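Local atomic coordinates of subtilisin-like serine protease (Fervidobacterium pennivorans, PDB entry 1R6V), a protein that degrades keratin into peptides as a subtilisin-like serine protease, allowing its bacterium to grow on native feathers. Residues M470-G475 with G496-F501. The protein carries 1 engineered substitution. Residues are numbered along the deposited sequence; the frame is centred on the assembly and turned at random.
Sequences MMRDNG and GTYDIF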
loop_
_atom_site.group_PDB
_atom_site.type_symbol
_atom_site.label_atom_id
_atom_site.label_comp_id
_atom_site.label_asym_id
_atom_site.label_seq_id
_atom_site.Cartn_x
_atom_site.Cartn_y
_atom_site.Cartn_z
ATOM N N MET A 470 14.791 -1.973 -2.165
ATOM C CA MET A 470 15.653 -3.133 -2.436
ATOM C C MET A 470 15.817 -3.162 -3.945
ATOM O O MET A 470 14.888 -3.493 -4.668
ATOM C CB MET A 470 15.000 -4.427 -1.928
ATOM C CG MET A 470 14.626 -4.385 -0.441
ATOM S SD MET A 470 13.811 -5.893 0.201
ATOM C CE MET A 470 15.216 -7.171 -0.051
ATOM N N MET A 471 17.009 -2.803 -4.410
ATOM C CA MET A 471 17.273 -2.714 -5.833
ATOM C C MET A 471 18.285 -3.741 -6.320
ATOM O O MET A 471 19.093 -4.252 -5.545
ATOM C CB MET A 471 17.788 -1.306 -6.149
ATOM C CG MET A 471 17.023 -0.192 -5.429
ATOM S SD MET A 471 17.614 1.516 -5.823
ATOM C CE MET A 471 16.574 1.827 -7.227
ATOM N N ARG A 472 18.220 -4.031 -7.608
ATOM C CA ARG A 472 19.146 -4.970 -8.238
ATOM C C ARG A 472 19.077 -4.765 -9.742
ATOM O O ARG A 472 18.092 -4.243 -10.255
ATOM C CB ARG A 472 18.794 -6.407 -7.865
ATOM C CG ARG A 472 17.318 -6.719 -7.934
ATOM C CD ARG A 472 17.066 -8.159 -7.548
ATOM N NE ARG A 472 15.644 -8.470 -7.520
ATOM C CZ ARG A 472 15.158 -9.693 -7.367
ATOM N NH1 ARG A 472 15.986 -10.722 -7.233
ATOM N NH2 ARG A 472 13.847 -9.882 -7.339
ATOM N N ASP A 473 20.135 -5.169 -10.440
ATOM C CA ASP A 473 20.238 -5.008 -11.890
ATOM C C ASP A 473 19.128 -5.685 -12.671
ATOM O O ASP A 473 18.650 -5.157 -13.678
ATOM C CB ASP A 473 21.584 -5.549 -12.379
ATOM C CG ASP A 473 22.751 -4.719 -11.906
ATOM O OD1 ASP A 473 23.899 -5.095 -12.215
ATOM O OD2 ASP A 473 22.522 -3.693 -11.230
ATOM N N ASN A 474 18.737 -6.870 -12.221
ATOM C CA ASN A 474 17.670 -7.602 -12.879
ATOM C C ASN A 474 16.741 -8.185 -11.830
ATOM O O ASN A 474 17.101 -8.296 -10.661
ATOM C CB ASN A 474 18.234 -8.712 -13.790
ATOM C CG ASN A 474 19.109 -9.716 -13.049
ATOM O OD1 ASN A 474 19.564 -10.708 -13.634
ATOM N ND2 ASN A 474 19.351 -9.468 -11.764
ATOM N N GLY A 475 15.538 -8.549 -12.243
ATOM C CA GLY A 475 14.600 -9.091 -11.284
ATOM C C GLY A 475 13.811 -7.947 -10.683
ATOM O O GLY A 475 14.123 -6.777 -10.897
ATOM N N GLY A 496 18.021 -13.792 -2.602
ATOM C CA GLY A 496 19.037 -13.344 -3.535
ATOM C C GLY A 496 19.791 -12.112 -3.068
ATOM O O GLY A 496 19.646 -11.665 -1.928
ATOM N N THR A 497 20.578 -11.544 -3.970
ATOM C CA THR A 497 21.396 -10.377 -3.662
ATOM C C THR A 497 20.751 -9.067 -4.101
ATOM O O THR A 497 20.298 -8.927 -5.242
ATOM C CB THR A 497 22.783 -10.516 -4.341
ATOM O OG1 THR A 497 23.388 -11.762 -3.945
ATOM C CG2 THR A 497 23.685 -9.366 -3.948
ATOM N N TYR A 498 20.714 -8.111 -3.174
ATOM C CA TYR A 498 20.135 -6.798 -3.420
ATOM C C TYR A 498 21.013 -5.677 -2.918
ATOM O O TYR A 498 21.810 -5.863 -2.011
ATOM C CB TYR A 498 18.827 -6.607 -2.660
ATOM C CG TYR A 498 17.738 -7.580 -2.989
ATOM C CD1 TYR A 498 17.719 -8.844 -2.411
ATOM C CD2 TYR A 498 16.692 -7.216 -3.842
ATOM C CE1 TYR A 498 16.674 -9.718 -2.667
ATOM C CE2 TYR A 498 15.647 -8.081 -4.103
ATOM C CZ TYR A 498 15.648 -9.330 -3.505
ATOM O OH TYR A 498 14.590 -10.169 -3.718
ATOM N N ASP A 499 20.771 -4.523 -3.494
ATOM C CA ASP A 499 21.441 -3.319 -3.046
ATOM C C ASP A 499 20.276 -2.661 -2.322
ATOM O O ASP A 499 19.275 -2.331 -2.939
ATOM C CB ASP A 499 21.883 -2.452 -4.215
ATOM C CG ASP A 499 23.110 -3.002 -4.902
ATOM O OD1 ASP A 499 23.796 -3.865 -4.308
ATOM O OD2 ASP A 499 23.392 -2.563 -6.029
ATOM N N ILE A 500 20.428 -2.483 -1.038
ATOM C CA ILE A 500 19.352 -1.929 -0.222
ATOM C C ILE A 500 19.670 -0.512 0.236
ATOM O O ILE A 500 20.700 -0.277 0.870
ATOM C CB ILE A 500 19.102 -2.837 1.012
ATOM C CG1 ILE A 500 18.729 -4.251 0.550
ATOM C CG2 ILE A 500 17.953 -2.280 1.849
ATOM C CD1 ILE A 500 18.527 -5.253 1.689
ATOM N N PHE A 501 18.779 0.421 -0.098
ATOM C CA PHE A 501 18.936 1.827 0.270
ATOM C C PHE A 501 17.838 2.220 1.244
ATOM O O PHE A 501 16.677 1.900 1.031
ATOM C CB PHE A 501 18.880 2.706 -0.982
ATOM C CG PHE A 501 19.907 2.336 -2.015
ATOM C CD1 PHE A 501 19.657 1.318 -2.933
ATOM C CD2 PHE A 501 21.142 2.978 -2.047
ATOM C CE1 PHE A 501 20.622 0.945 -3.866
ATOM C CE2 PHE A 501 22.112 2.610 -2.977
ATOM C CZ PHE A 501 21.852 1.594 -3.887
HETATM O O HOH W 1 19.253 -10.364 -7.225
#
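A bend at chi3 (63°) turns the end of Met470 back, after an extended chi2, and sets its CE squarely over the Tyr498 ring, 3.8 Å from the ring centroid. The polarised methyl makes a CH-pi contact there, while SD stands farther above the same face in a Met-aromatic contact. An unbranched, flexible thioether suits this buried place, since its end also reaches Ile500, with CE 4.2 Å from CD1. Tyrosine offers the methyl a flat face and carries a hydroxyl that bonds to Asp494 O. Arg472, with CG lodged between backbone N and carbonyl carbon (chi1 44°) and the chain extended to NE, runs alongside Tyr498 in the same direction. Tyr498 CE2 sits over one guanidinium face, toward its rim, 3.4 Å from NE, with the two planes 35° apart. The backbones belong to strands 466-471 and 496-505, antiparallel neighbours in the middle of a four-stranded sheet of the Ig-like beta-sandwich domain. Met471 and Asp499 form a hydrogen-bonded pair, Met471 N to Asp499 O and Asp499 N to Met471 O, both 2.7 Å. Past Met471 the strand gives way to a loop, and one water donates to Thr497 O (2.7 Å) and accepts a long hydrogen bond from Arg472 NH1 (3.3 Å) at the guanidinium edge, in its plane. Arginine's long aliphatic chain lies along the ring and carries NH2 to a salt bridge with Asp494, while NE bonds to Ser476 O. On the sheet face carrying Met471 and Asp499, the exposed Met471 lays SD obliquely against Phe501, 3.5 Å from CD1, a second Met-aromatic contact.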